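ABC-type branched-chain amino acid transport systems periplasmic component-like protein (Thermomonospora curvata, PDB 4N03) probably binds long-chain fatty acids, palmitic acid being bound here, and presents them to an ABC transporter as its substrate-binding component. Local coordinates at residues A[53-57]-A[104-108]; A[281-285]-A[307-312]; A[288-294]-A[351-355]. One frame throughout, in Å; residues are numbered along the deposited sequence.

Overall arrangement
From the N terminus, contact 1 comes first, closing the loop between helix 47-66 and strand 103-107 in the lobe built on the four-stranded parallel sheet. It is complete before contact 2 opens. Contacts 2 and 3 then cross, their segments alternating along the chain: 281-285 meets 307-312 while 288-294, lying between them, meets 351-355. Together they tie the loop after strand 275-279 of the seven-stranded sheet, helices 289-301 and 309-330, and the loop before strand 370-375. A56 and I53 of contact 1 pack on V311 and G310 of contact 2, and M284 and A282 of contact 2 pack on contact 3. Palmitic acid is touched by contacts 1 and 2 and by T355 of contact 3.

Contact 1. Residues A[53-57]-A[104-108]; sequences ITQAQ and PHFLG. With PLM (palmitic acid), chain B.
I53 lays its methyl CG2 over one face of the H105 imidazole, a worked example of how a helix is seated on a sheet by a CH-pi contact. CG2 lies 3.4 Å from the centroid of the H105 ring, almost on the ring normal, and the two side chains cross at about a right angle. The ring stands up toward the helix because H105 turns its CG anti to the backbone N (chi1 172°), and its NE2 is fixed by a hydrogen bond to T40 OG1. Apolar packing carries on to the ligand: I53 CD1 is 4.3 Å from L107 CD1, and L107 CG in turn is 3.8 Å from C5 of palmitic acid.

The polar link between the segments is made by Q57. Its NE2 donates to O of P104 at 2.9 Å, with an N-H...O angle of 154°, and comes from above the carbonyl plane. OE1 rests 3.5 Å from P104 CG and is hydrogen-bonded to Y61 OH, a second grip that fixes the rotation of the amide. With a leucine in its place, the P104 carbonyl and the Y61 hydroxyl would probably both lose this buried partner.

Helix 53-57 runs antiparallel to strand 105-107 (178°), the axes 10.2 Å apart. Strand 103-107 ends at L107, and G108 follows as the N-cap residue of helix 109-122, its CA beside the palmitic acid carboxyl group. A helix packed on a parallel sheet of order 2-1-3-4 is characteristic of the Rossmann-like lobe of a type I periplasmic binding protein.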
ATOM      1  N   ILE A  53      -2.495   7.893   6.043  1.00 10.35           N
ATOM      2  CA  ILE A  53      -1.276   7.997   5.255  1.00 10.55           C
ATOM      3  C   ILE A  53      -0.834   9.460   5.117  1.00 11.15           C
ATOM      4  O   ILE A  53       0.321   9.806   5.290  1.00 11.22           O
ATOM      5  CB  ILE A  53      -1.452   7.327   3.883  1.00 10.81           C
ATOM      6  CG1 ILE A  53      -1.702   5.831   4.045  1.00 11.26           C
ATOM      7  CG2 ILE A  53      -0.236   7.554   3.034  1.00 11.38           C
ATOM      8  CD1 ILE A  53      -2.277   5.186   2.803  1.00 11.43           C
ATOM      9  N   THR A  54      -1.805  10.278   4.768  1.00 11.40           N
ATOM     10  CA  THR A  54      -1.572  11.698   4.534  1.00 11.22           C
ATOM     11  C   THR A  54      -1.089  12.405   5.814  1.00 11.56           C
ATOM     12  O   THR A  54      -0.146  13.180   5.767  1.00 12.18           O
ATOM     13  CB  THR A  54      -2.823  12.343   3.984  1.00 11.89           C
ATOM     14  OG1 THR A  54      -3.105  11.737   2.734  1.00 13.53           O
ATOM     15  CG2 THR A  54      -2.671  13.828   3.757  1.00 15.22           C
ATOM     16  N   GLN A  55      -1.742  12.093   6.924  1.00 11.53           N
ATOM     17  CA  GLN A  55      -1.342  12.690   8.181  1.00 11.47           C
ATOM     18  C   GLN A  55      -0.002  12.226   8.628  1.00 12.13           C
ATOM     19  O   GLN A  55       0.773  13.007   9.219  1.00 12.70           O
ATOM     20  CB  GLN A  55      -2.412  12.419   9.269  1.00 12.55           C
ATOM     21  CG  GLN A  55      -3.660  13.245   9.017  1.00 13.24           C
ATOM     22  CD  GLN A  55      -4.703  13.216  10.122  1.00 13.38           C
ATOM     23  OE1 GLN A  55      -5.567  14.107  10.167  1.00 16.93           O
ATOM     24  NE2 GLN A  55      -4.678  12.225  10.964  1.00 14.62           N
ATOM     25  N   ALA A  56       0.345  10.956   8.400  1.00 11.65           N
ATOM     26  CA  ALA A  56       1.649  10.477   8.760  1.00 11.51           C
ATOM     27  C   ALA A  56       2.766  11.106   7.960  1.00 12.61           C
ATOM     28  O   ALA A  56       3.846  11.393   8.494  1.00 12.92           O
ATOM     29  CB  ALA A  56       1.738   8.958   8.707  1.00 12.16           C
ATOM     30  N   GLN A  57       2.506  11.359   6.679  1.00 11.68           N
ATOM     31  CA  GLN A  57       3.454  12.106   5.842  1.00 12.37           C
ATOM     32  C   GLN A  57       3.622  13.528   6.415  1.00 12.52           C
ATOM     33  O   GLN A  57       4.753  13.988   6.514  1.00 13.86           O
ATOM     34  CB  GLN A  57       2.974  12.186   4.392  1.00 12.41           C
ATOM     35  CG  GLN A  57       3.034  10.850   3.649  1.00 12.14           C
ATOM     36  CD  GLN A  57       3.708  10.920   2.319  1.00 11.19           C
ATOM     37  OE1 GLN A  57       3.929  11.973   1.743  1.00 11.46           O
ATOM     38  NE2 GLN A  57       4.015   9.739   1.770  1.00 12.34           N
ATOM     39  N   PRO A 104       5.013  12.097  -3.306  1.00  9.90           N
ATOM     40  CA  PRO A 104       5.360  11.017  -2.391  1.00 10.02           C
ATOM     41  C   PRO A 104       4.240  10.203  -1.812  1.00  9.80           C
ATOM     42  O   PRO A 104       4.476   9.274  -1.076  1.00  9.88           O
ATOM     43  CB  PRO A 104       6.101  11.733  -1.279  1.00 11.59           C
ATOM     44  CG  PRO A 104       5.468  13.090  -1.235  1.00 11.46           C
ATOM     45  CD  PRO A 104       5.322  13.414  -2.700  1.00 10.46           C
ATOM     46  N   HIS A 105       3.002  10.553  -2.160  1.00 10.78           N
ATOM     47  CA  HIS A 105       1.861   9.685  -1.877  1.00 10.57           C
ATOM     48  C   HIS A 105       0.844   9.858  -2.968  1.00 10.67           C
ATOM     49  O   HIS A 105       0.300  10.932  -3.162  1.00 11.55           O
ATOM     50  CB  HIS A 105       1.235   9.990  -0.501  1.00 10.93           C
ATOM     51  CG  HIS A 105      -0.040   9.245  -0.256  1.00 12.06           C
ATOM     52  ND1 HIS A 105      -0.166   7.893  -0.459  1.00 11.71           N
ATOM     53  CD2 HIS A 105      -1.254   9.669   0.163  1.00 13.46           C
ATOM     54  CE1 HIS A 105      -1.412   7.536  -0.207  1.00 11.14           C
ATOM     55  NE2 HIS A 105      -2.093   8.586   0.191  1.00 13.04           N
ATOM     56  N   PHE A 106       0.582   8.777  -3.716  1.00 10.64           N
ATOM     57  CA  PHE A 106      -0.461   8.737  -4.734  1.00 11.01           C
ATOM     58  C   PHE A 106      -1.226   7.429  -4.470  1.00 10.98           C
ATOM     59  O   PHE A 106      -0.711   6.326  -4.736  1.00 12.92           O
ATOM     60  CB  PHE A 106       0.171   8.733  -6.108  1.00 11.63           C
ATOM     61  CG  PHE A 106      -0.733   9.276  -7.186  1.00 10.78           C
ATOM     62  CD1 PHE A 106      -2.089   8.968  -7.234  1.00 13.16           C
ATOM     63  CD2 PHE A 106      -0.217  10.051  -8.179  1.00 14.09           C
ATOM     64  CE1 PHE A 106      -2.891   9.491  -8.234  1.00 13.58           C
ATOM     65  CE2 PHE A 106      -1.020  10.592  -9.164  1.00 17.64           C
ATOM     66  CZ  PHE A 106      -2.366  10.301  -9.206  1.00 15.86           C
ATOM     67  N   LEU A 107      -2.420   7.535  -3.899  1.00 10.60           N
ATOM     68  CA  LEU A 107      -3.166   6.347  -3.493  1.00 10.14           C
ATOM     69  C   LEU A 107      -3.856   5.712  -4.703  1.00  9.96           C
ATOM     70  O   LEU A 107      -4.529   6.390  -5.452  1.00 10.78           O
ATOM     71  CB  LEU A 107      -4.231   6.722  -2.465  1.00 10.64           C
ATOM     72  CG  LEU A 107      -4.914   5.535  -1.789  1.00 10.86           C
ATOM     73  CD1 LEU A 107      -5.205   5.883  -0.334  1.00 11.23           C
ATOM     74  CD2 LEU A 107      -6.189   5.117  -2.498  1.00 11.61           C
ATOM     75  N   GLY A 108      -3.758   4.402  -4.808  1.00 10.19           N
ATOM     76  CA  GLY A 108      -4.627   3.647  -5.681  1.00 10.20           C
ATOM     77  C   GLY A 108      -4.029   3.191  -7.002  1.00  9.78           C
ATOM     78  O   GLY A 108      -3.451   3.989  -7.726  1.00 11.27           O
TER
HETATM   79  C1  PLM B 601      -5.276  -0.207  -4.852  1.00 10.49           C
HETATM   80  O1  PLM B 601      -4.133  -0.667  -5.106  1.00 10.86           O
HETATM   81  O2  PLM B 601      -5.978   0.439  -5.660  1.00 11.00           O
HETATM   82  C2  PLM B 601      -5.773  -0.283  -3.427  1.00 12.83           C
HETATM   83  C3  PLM B 601      -5.107   0.921  -2.629  1.00 15.04           C
HETATM   84  C4  PLM B 601      -5.339   0.845  -1.137  1.00 15.32           C
HETATM   85  C5  PLM B 601      -4.768   2.009  -0.404  1.00 17.12           C
HETATM   86  C6  PLM B 601      -4.841   2.014   1.138  1.00 17.77           C
HETATM   87  C7  PLM B 601      -3.579   1.399   1.730  1.00 19.80           C
HETATM   88  C8  PLM B 601      -3.598   1.166   3.216  1.00 22.46           C
HETATM   89  C9  PLM B 601      -2.253   0.850   3.842  1.00 24.37           C
HETATM   90  CA  PLM B 601      -1.893  -0.653   3.905  1.00 23.22           C
HETATM   91  CB  PLM B 601      -0.364  -0.772   4.289  1.00 24.01           C
HETATM   92  CC  PLM B 601       0.405  -1.671   3.277  1.00 19.31           C
HETATM   93  CD  PLM B 601       1.899  -1.428   3.232  1.00 17.40           C
HETATM   94  CE  PLM B 601       2.703  -2.253   2.235  0.50 18.73           C
HETATM   95  CF  PLM B 601       3.990  -1.516   1.835  0.50 20.51           C
HETATM   96  CG  PLM B 601       5.162  -1.729   2.778  0.50 21.00           C

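Contact 2. Residues A[281-285]-A[307-312]; sequences GAPMS and LDSGVV. With PLM (palmitic acid), chain B.
P283 and S309 pack side by side, yet the polar links between their segments run through water. Segment 281-285 leaves strand 275-279 of the seven-stranded sheet and passes the start of helix 309-330, which packs on the other lobe, a course consistent with an interdomain crossover of a type I periplasmic binding protein. One water donates to both A282 O, at 2.9 Å, and S309 O, at 3.2 Å. A second accepts from M284 N and, in the S309 conformer described, is hydrogen-bonded to S309 OG.

The apolar half belongs to M284, a selenomethionine with two modelled conformers, of which one is described. Bends at chi2 and chi3 fold its chain into the angle between L307, V311 and V312. The M284 and V312 side chains slide past each other in opposite directions, with M284 CG 3.7 Å from V312 CG2 and 3.4 Å from D308 O, while SE touches V311 CG1 and L307 CD2, each at 3.9 Å. I291 of helix 289-301 also touches it. V312 CG2 is shared, since it touches A282 O as well.

The helix start that receives this loop is itself capped. D308 is the N-cap: its OD1 is met by V311 N nearly head-on to the C-O bond, with an N-H...O angle of 140°, and more weakly by G310 N. Its OD2 bonds to S52 OG, tying the N-terminus of helix 309-330 to helix 47-66.

At the ligand end a side chain on G281 would collide with the palmitate chain, whose CE lies 3.8 Å from G281 N.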
ATOM      1  N   GLY A 281       3.742  -4.760   4.929  1.00  9.71           N
ATOM      2  CA  GLY A 281       3.927  -3.767   5.979  1.00 10.47           C
ATOM      3  C   GLY A 281       3.681  -4.301   7.375  1.00 12.14           C
ATOM      4  O   GLY A 281       2.751  -5.050   7.611  1.00 12.44           O
ATOM      5  N   ALA A 282       4.541  -3.887   8.294  1.00 12.64           N
ATOM      6  CA  ALA A 282       4.356  -4.258   9.676  1.00 13.69           C
ATOM      7  C   ALA A 282       3.196  -3.437  10.282  1.00 12.82           C
ATOM      8  O   ALA A 282       3.022  -2.264   9.928  1.00 14.24           O
ATOM      9  CB  ALA A 282       5.606  -3.970  10.460  1.00 14.07           C
ATOM     10  N   PRO A 283       2.415  -4.067  11.155  1.00 11.85           N
ATOM     11  CA  PRO A 283       1.410  -3.310  11.862  1.00 12.01           C
ATOM     12  C   PRO A 283       2.040  -2.482  13.023  1.00 11.73           C
ATOM     13  O   PRO A 283       3.190  -2.689  13.397  1.00 12.87           O
ATOM     14  CB  PRO A 283       0.490  -4.399  12.378  1.00 12.95           C
ATOM     15  CG  PRO A 283       1.400  -5.537  12.659  1.00 14.13           C
ATOM     16  CD  PRO A 283       2.453  -5.448  11.586  1.00 12.79           C
HETATM   17  N   MSE A 284       1.248  -1.588  13.619  1.00 12.15           N
HETATM   18  CA  MSE A 284       1.708  -0.672  14.705  0.60 12.30           C
HETATM   19  C   MSE A 284       2.024  -1.387  15.990  1.00 12.64           C
HETATM   20  O   MSE A 284       2.550  -0.771  16.907  1.00 14.54           O
HETATM   21  CB  MSE A 284       0.695   0.447  14.849  0.60 13.27           C
HETATM   22  CG  MSE A 284       0.617   1.260  13.562  0.60 17.67           C
HETATM   23 SE   MSE A 284       1.224   3.086  13.739  0.39 17.15          SE
HETATM   24  CE  MSE A 284       2.990   2.750  14.476  0.60 16.08           C
ATOM     25  N   SER A 285       1.671  -2.649  16.114  1.00 12.21           N
ATOM     26  CA  SER A 285       1.973  -3.489  17.260  1.00 12.73           C
ATOM     27  C   SER A 285       3.289  -4.222  17.166  1.00 13.69           C
ATOM     28  O   SER A 285       3.699  -4.890  18.098  1.00 15.54           O
ATOM     29  CB  SER A 285       0.850  -4.479  17.449  1.00 12.32           C
ATOM     30  OG  SER A 285       0.772  -5.297  16.297  1.00 12.53           O
ATOM     31  N   LEU A 307      -4.610   4.898  15.337  1.00 15.01           N
ATOM     32  CA  LEU A 307      -3.446   4.331  14.696  1.00 13.92           C
ATOM     33  C   LEU A 307      -3.875   3.195  13.774  1.00 13.44           C
ATOM     34  O   LEU A 307      -4.819   2.479  14.078  1.00 14.30           O
ATOM     35  CB  LEU A 307      -2.444   3.815  15.713  1.00 14.10           C
ATOM     36  CG  LEU A 307      -1.785   4.879  16.582  1.00 14.70           C
ATOM     37  CD1 LEU A 307      -1.047   4.194  17.693  1.00 17.42           C
ATOM     38  CD2 LEU A 307      -0.827   5.739  15.785  1.00 17.55           C
ATOM     39  N   ASP A 308      -3.190   3.000  12.631  1.00 12.46           N
ATOM     40  CA  ASP A 308      -3.483   1.942  11.695  1.00 12.18           C
ATOM     41  C   ASP A 308      -2.267   1.721  10.835  1.00 12.48           C
ATOM     42  O   ASP A 308      -1.259   2.421  10.959  1.00 12.97           O
ATOM     43  CB  ASP A 308      -4.758   2.240  10.902  1.00 12.14           C
ATOM     44  CG  ASP A 308      -4.665   3.423   9.982  1.00 12.36           C
ATOM     45  OD1 ASP A 308      -3.570   3.697   9.443  1.00 13.26           O
ATOM     46  OD2 ASP A 308      -5.721   4.064   9.748  1.00 13.95           O
ATOM     47  N   SER A 309      -2.352   0.748   9.936  1.00 13.46           N
ATOM     48  CA  SER A 309      -1.188   0.362   9.155  0.70 14.30           C
ATOM     49  C   SER A 309      -0.900   1.415   8.069  1.00 12.69           C
ATOM     50  O   SER A 309       0.214   1.496   7.565  1.00 13.25           O
ATOM     51  CB  SER A 309      -1.383  -1.034   8.617  0.70 15.00           C
ATOM     52  OG  SER A 309      -1.382  -1.972   9.681  0.70 12.87           O
ATOM     53  N   GLY A 310      -1.875   2.270   7.737  1.00 12.40           N
ATOM     54  CA  GLY A 310      -1.635   3.389   6.871  1.00 11.11           C
ATOM     55  C   GLY A 310      -0.695   4.425   7.465  1.00 10.59           C
ATOM     56  O   GLY A 310       0.054   5.104   6.753  1.00 11.54           O
ATOM     57  N   VAL A 311      -0.708   4.578   8.795  1.00 10.50           N
ATOM     58  CA  VAL A 311       0.242   5.465   9.452  1.00 10.70           C
ATOM     59  C   VAL A 311       1.682   5.023   9.118  1.00 10.22           C
ATOM     60  O   VAL A 311       2.540   5.835   8.815  1.00 10.88           O
ATOM     61  CB  VAL A 311      -0.018   5.545  10.976  1.00 11.04           C
ATOM     62  CG1 VAL A 311       1.057   6.388  11.672  1.00 11.94           C
ATOM     63  CG2 VAL A 311      -1.409   6.120  11.257  1.00 12.33           C
ATOM     64  N   VAL A 312       1.936   3.734   9.277  1.00 10.81           N
ATOM     65  CA  VAL A 312       3.259   3.187   8.961  1.00 11.63           C
ATOM     66  C   VAL A 312       3.632   3.459   7.496  1.00 10.75           C
ATOM     67  O   VAL A 312       4.704   3.922   7.193  1.00 12.17           O
ATOM     68  CB  VAL A 312       3.329   1.656   9.257  1.00 12.28           C
ATOM     69  CG1 VAL A 312       4.752   1.166   9.069  1.00 14.13           C
ATOM     70  CG2 VAL A 312       2.882   1.357  10.670  1.00 13.82           C
TER
HETATM   71  C1  PLM B 601      -5.276  -0.207  -4.852  1.00 10.49           C
HETATM   72  O1  PLM B 601      -4.133  -0.667  -5.106  1.00 10.86           O
HETATM   73  O2  PLM B 601      -5.978   0.439  -5.660  1.00 11.00           O
HETATM   74  C2  PLM B 601      -5.773  -0.283  -3.427  1.00 12.83           C
HETATM   75  C3  PLM B 601      -5.107   0.921  -2.629  1.00 15.04           C
HETATM   76  C4  PLM B 601      -5.339   0.845  -1.137  1.00 15.32           C
HETATM   77  C5  PLM B 601      -4.768   2.009  -0.404  1.00 17.12           C
HETATM   78  C6  PLM B 601      -4.841   2.014   1.138  1.00 17.77           C
HETATM   79  C7  PLM B 601      -3.579   1.399   1.730  1.00 19.80           C
HETATM   80  C8  PLM B 601      -3.598   1.166   3.216  1.00 22.46           C
HETATM   81  C9  PLM B 601      -2.253   0.850   3.842  1.00 24.37           C
HETATM   82  CA  PLM B 601      -1.893  -0.653   3.905  1.00 23.22           C
HETATM   83  CB  PLM B 601      -0.364  -0.772   4.289  1.00 24.01           C
HETATM   84  CC  PLM B 601       0.405  -1.671   3.277  1.00 19.31           C
HETATM   85  CD  PLM B 601       1.899  -1.428   3.232  1.00 17.40           C
HETATM   86  CE  PLM B 601       2.703  -2.253   2.235  0.50 18.73           C
HETATM   87  CF  PLM B 601       3.990  -1.516   1.835  0.50 20.51           C
HETATM   88  CG  PLM B 601       5.162  -1.729   2.778  0.50 21.00           C
HETATM   89  O   HOH W   1       1.909  -1.237   7.477  1.00 16.23           O
HETATM   90  O   HOH W   2      -1.446  -1.431  12.435  1.00 14.45           O

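Contact 3. Residues A[288-294]-A[351-355]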
ATOM      1  N   LEU A 288       9.272  -3.169  17.216  1.00 16.08           N
ATOM      2  CA  LEU A 288      10.368  -2.458  16.572  1.00 15.89           C
ATOM      3  C   LEU A 288      10.449  -1.062  17.162  1.00 15.87           C
ATOM      4  O   LEU A 288       9.447  -0.397  17.269  1.00 16.02           O
ATOM      5  CB  LEU A 288      10.117  -2.366  15.073  1.00 15.48           C
ATOM      6  CG  LEU A 288      10.089  -3.659  14.264  1.00 16.38           C
ATOM      7  CD1 LEU A 288       9.628  -3.378  12.854  1.00 16.69           C
ATOM      8  CD2 LEU A 288      11.405  -4.403  14.196  1.00 20.10           C
ATOM      9  N   PRO A 289      11.662  -0.604  17.481  1.00 17.01           N
ATOM     10  CA  PRO A 289      11.779   0.728  18.103  1.00 18.11           C
ATOM     11  C   PRO A 289      11.203   1.860  17.274  1.00 15.91           C
ATOM     12  O   PRO A 289      10.535   2.743  17.805  1.00 16.18           O
ATOM     13  CB  PRO A 289      13.292   0.893  18.305  1.00 20.27           C
ATOM     14  CG  PRO A 289      13.802  -0.481  18.369  1.00 23.69           C
ATOM     15  CD  PRO A 289      12.940  -1.323  17.514  1.00 18.18           C
ATOM     16  N   ALA A 290      11.354   1.821  15.949  1.00 15.71           N
ATOM     17  CA  ALA A 290      10.843   2.917  15.139  1.00 14.63           C
ATOM     18  C   ALA A 290       9.324   2.900  15.091  1.00 12.58           C
ATOM     19  O   ALA A 290       8.710   3.954  14.943  1.00 14.55           O
ATOM     20  CB  ALA A 290      11.399   2.883  13.734  1.00 15.55           C
ATOM     21  N   ILE A 291       8.737   1.701  15.179  1.00 14.30           N
ATOM     22  CA  ILE A 291       7.271   1.588  15.199  1.00 14.18           C
ATOM     23  C   ILE A 291       6.713   2.189  16.496  1.00 13.20           C
ATOM     24  O   ILE A 291       5.751   2.936  16.467  1.00 14.25           O
ATOM     25  CB  ILE A 291       6.845   0.116  15.070  1.00 13.25           C
ATOM     26  CG1 ILE A 291       7.096  -0.381  13.676  1.00 13.76           C
ATOM     27  CG2 ILE A 291       5.402  -0.125  15.479  1.00 15.43           C
ATOM     28  CD1 ILE A 291       6.124   0.046  12.579  1.00 17.12           C
ATOM     29  N   LYS A 292       7.319   1.823  17.619  1.00 14.67           N
ATOM     30  CA  LYS A 292       6.914   2.377  18.930  0.70 14.60           C
ATOM     31  C   LYS A 292       7.044   3.906  18.968  1.00 15.44           C
ATOM     32  O   LYS A 292       6.148   4.632  19.433  1.00 16.71           O
ATOM     33  CB  LYS A 292       7.745   1.699  20.012  0.70 16.99           C
ATOM     34  CG  LYS A 292       7.425   0.237  20.219  0.70 20.20           C
ATOM     35  CD  LYS A 292       8.327  -0.469  21.222  0.70 23.79           C
ATOM     36  CE  LYS A 292       8.204  -1.980  21.120  0.70 23.21           C
ATOM     37  NZ  LYS A 292       6.848  -2.481  21.499  0.70 28.12           N
ATOM     38  N   LYS A 293       8.146   4.414  18.456  1.00 14.88           N
ATOM     39  CA  LYS A 293       8.361   5.857  18.370  1.00 15.35           C
ATOM     40  C   LYS A 293       7.311   6.553  17.516  1.00 14.83           C
ATOM     41  O   LYS A 293       6.798   7.634  17.856  1.00 15.38           O
ATOM     42  CB  LYS A 293       9.777   6.137  17.897  1.00 16.93           C
ATOM     43  CG  LYS A 293      10.195   7.588  17.794  1.00 23.35           C
ATOM     44  CD  LYS A 293      11.641   7.693  17.300  1.00 27.97           C
ATOM     45  CE  LYS A 293      12.183   9.097  17.519  1.00 36.83           C
ATOM     46  NZ  LYS A 293      13.629   9.186  17.171  1.00 41.67           N
ATOM     47  N   LEU A 294       6.996   5.946  16.369  1.00 13.96           N
ATOM     48  CA  LEU A 294       5.965   6.470  15.478  1.00 12.87           C
ATOM     49  C   LEU A 294       4.597   6.475  16.162  1.00 12.81           C
ATOM     50  O   LEU A 294       3.836   7.411  16.048  1.00 13.89           O
ATOM     51  CB  LEU A 294       5.978   5.675  14.185  1.00 12.60           C
ATOM     52  CG  LEU A 294       4.835   5.983  13.212  1.00 12.16           C
ATOM     53  CD1 LEU A 294       4.803   7.451  12.839  1.00 13.30           C
ATOM     54  CD2 LEU A 294       4.979   5.129  11.969  1.00 11.32           C
ATOM     55  N   ASP A 351      14.152   1.568   6.882  1.00 14.72           N
ATOM     56  CA  ASP A 351      13.731   2.685   7.731  1.00 17.73           C
ATOM     57  C   ASP A 351      13.367   2.257   9.158  1.00 15.33           C
ATOM     58  O   ASP A 351      12.951   3.096   9.979  1.00 17.46           O
ATOM     59  CB  ASP A 351      12.557   3.434   7.043  1.00 20.63           C
ATOM     60  CG  ASP A 351      11.303   2.593   6.880  1.00 20.01           C
ATOM     61  OD1 ASP A 351      11.178   1.519   7.432  1.00 21.48           O
ATOM     62  OD2 ASP A 351      10.359   3.044   6.148  1.00 29.69           O
ATOM     63  N   GLY A 352      13.542   0.998   9.501  1.00 13.74           N
ATOM     64  CA  GLY A 352      13.201   0.504  10.811  1.00 14.22           C
ATOM     65  C   GLY A 352      11.751   0.183  11.036  1.00 13.91           C
ATOM     66  O   GLY A 352      11.392  -0.187  12.158  1.00 14.37           O
ATOM     67  N   LEU A 353      10.913   0.327  10.022  1.00 13.23           N
ATOM     68  CA  LEU A 353       9.497   0.123  10.146  1.00 14.45           C
ATOM     69  C   LEU A 353       9.022  -1.242   9.696  1.00 14.14           C
ATOM     70  O   LEU A 353       7.822  -1.481   9.649  1.00 15.96           O
ATOM     71  CB  LEU A 353       8.764   1.203   9.365  1.00 14.31           C
ATOM     72  CG  LEU A 353       8.987   2.623   9.862  1.00 14.95           C
ATOM     73  CD1 LEU A 353       8.328   3.597   8.900  1.00 19.63           C
ATOM     74  CD2 LEU A 353       8.466   2.875  11.254  1.00 15.59           C
ATOM     75  N   GLY A 354       9.963  -2.130   9.383  1.00 12.23           N
ATOM     76  CA  GLY A 354       9.617  -3.529   9.146  1.00 12.87           C
ATOM     77  C   GLY A 354       9.590  -3.991   7.694  1.00 12.18           C
ATOM     78  O   GLY A 354       9.196  -5.129   7.473  1.00 14.84           O
ATOM     79  N   THR A 355      10.029  -3.168   6.756  1.00 11.76           N
ATOM     80  CA  THR A 355      10.016  -3.569   5.341  1.00 10.81           C
ATOM     81  C   THR A 355      11.284  -3.082   4.635  1.00 11.24           C
ATOM     82  O   THR A 355      11.268  -2.116   3.903  1.00 11.82           O
ATOM     83  CB  THR A 355       8.779  -2.985   4.642  1.00 11.78           C
ATOM     84  OG1 THR A 355       7.577  -3.207   5.399  1.00 12.70           O
ATOM     85  CG2 THR A 355       8.585  -3.595   3.266  1.00 12.23           C
TER
HETATM   86  O   HOH W   3      12.949  -0.062  14.346  1.00 17.19           O
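L353 reaches back from an Asx turn to touch A290, I291 and L294, and its side chain illustrates how an irregular loop can still pack like part of a core. The turn is made by D351, whose OD1 accepts from L353 N at 2.9 Å with an N-H...O angle of 152°, taken on the anti side and tilted out of the carboxylate plane. This loop precedes strand 370-375 of the seven-stranded sheet and lies against the first turns of helix 289-301, close to the crossovers expected between the lobes of a type I periplasmic binding protein.

The CB of L353 starts away from the helix and meets V312 of helix 309-330 instead. With CG beside the backbone N and anti to the carbonyl carbon (chi1 -63°), the chain then turns back, and its two methyls part company. CD1 stays beside the carboxylate of D351, on the turn's own side. CD2 goes to the helix: it sits 3.8 Å from A290 CB, is met obliquely by I291 CD1 at 3.9 Å, and is approached by L294 CD2 at 4.2 Å. The one methyl thus fills the hollow between three helix side chains.

The neighbouring glycines let the loop come this close. A side chain on G352 would press on A290 CB, and one on G354 would press on L288 CD1, which already lies 3.7 Å from G354 CA; the backbone angles at both also disfavour any side chain. T355, further on, touches palmitic acid.

The polar link between the segments runs through water. At the helix start a water accepts from A290 N at 2.9 Å and donates to G352 O at 2.7 Å.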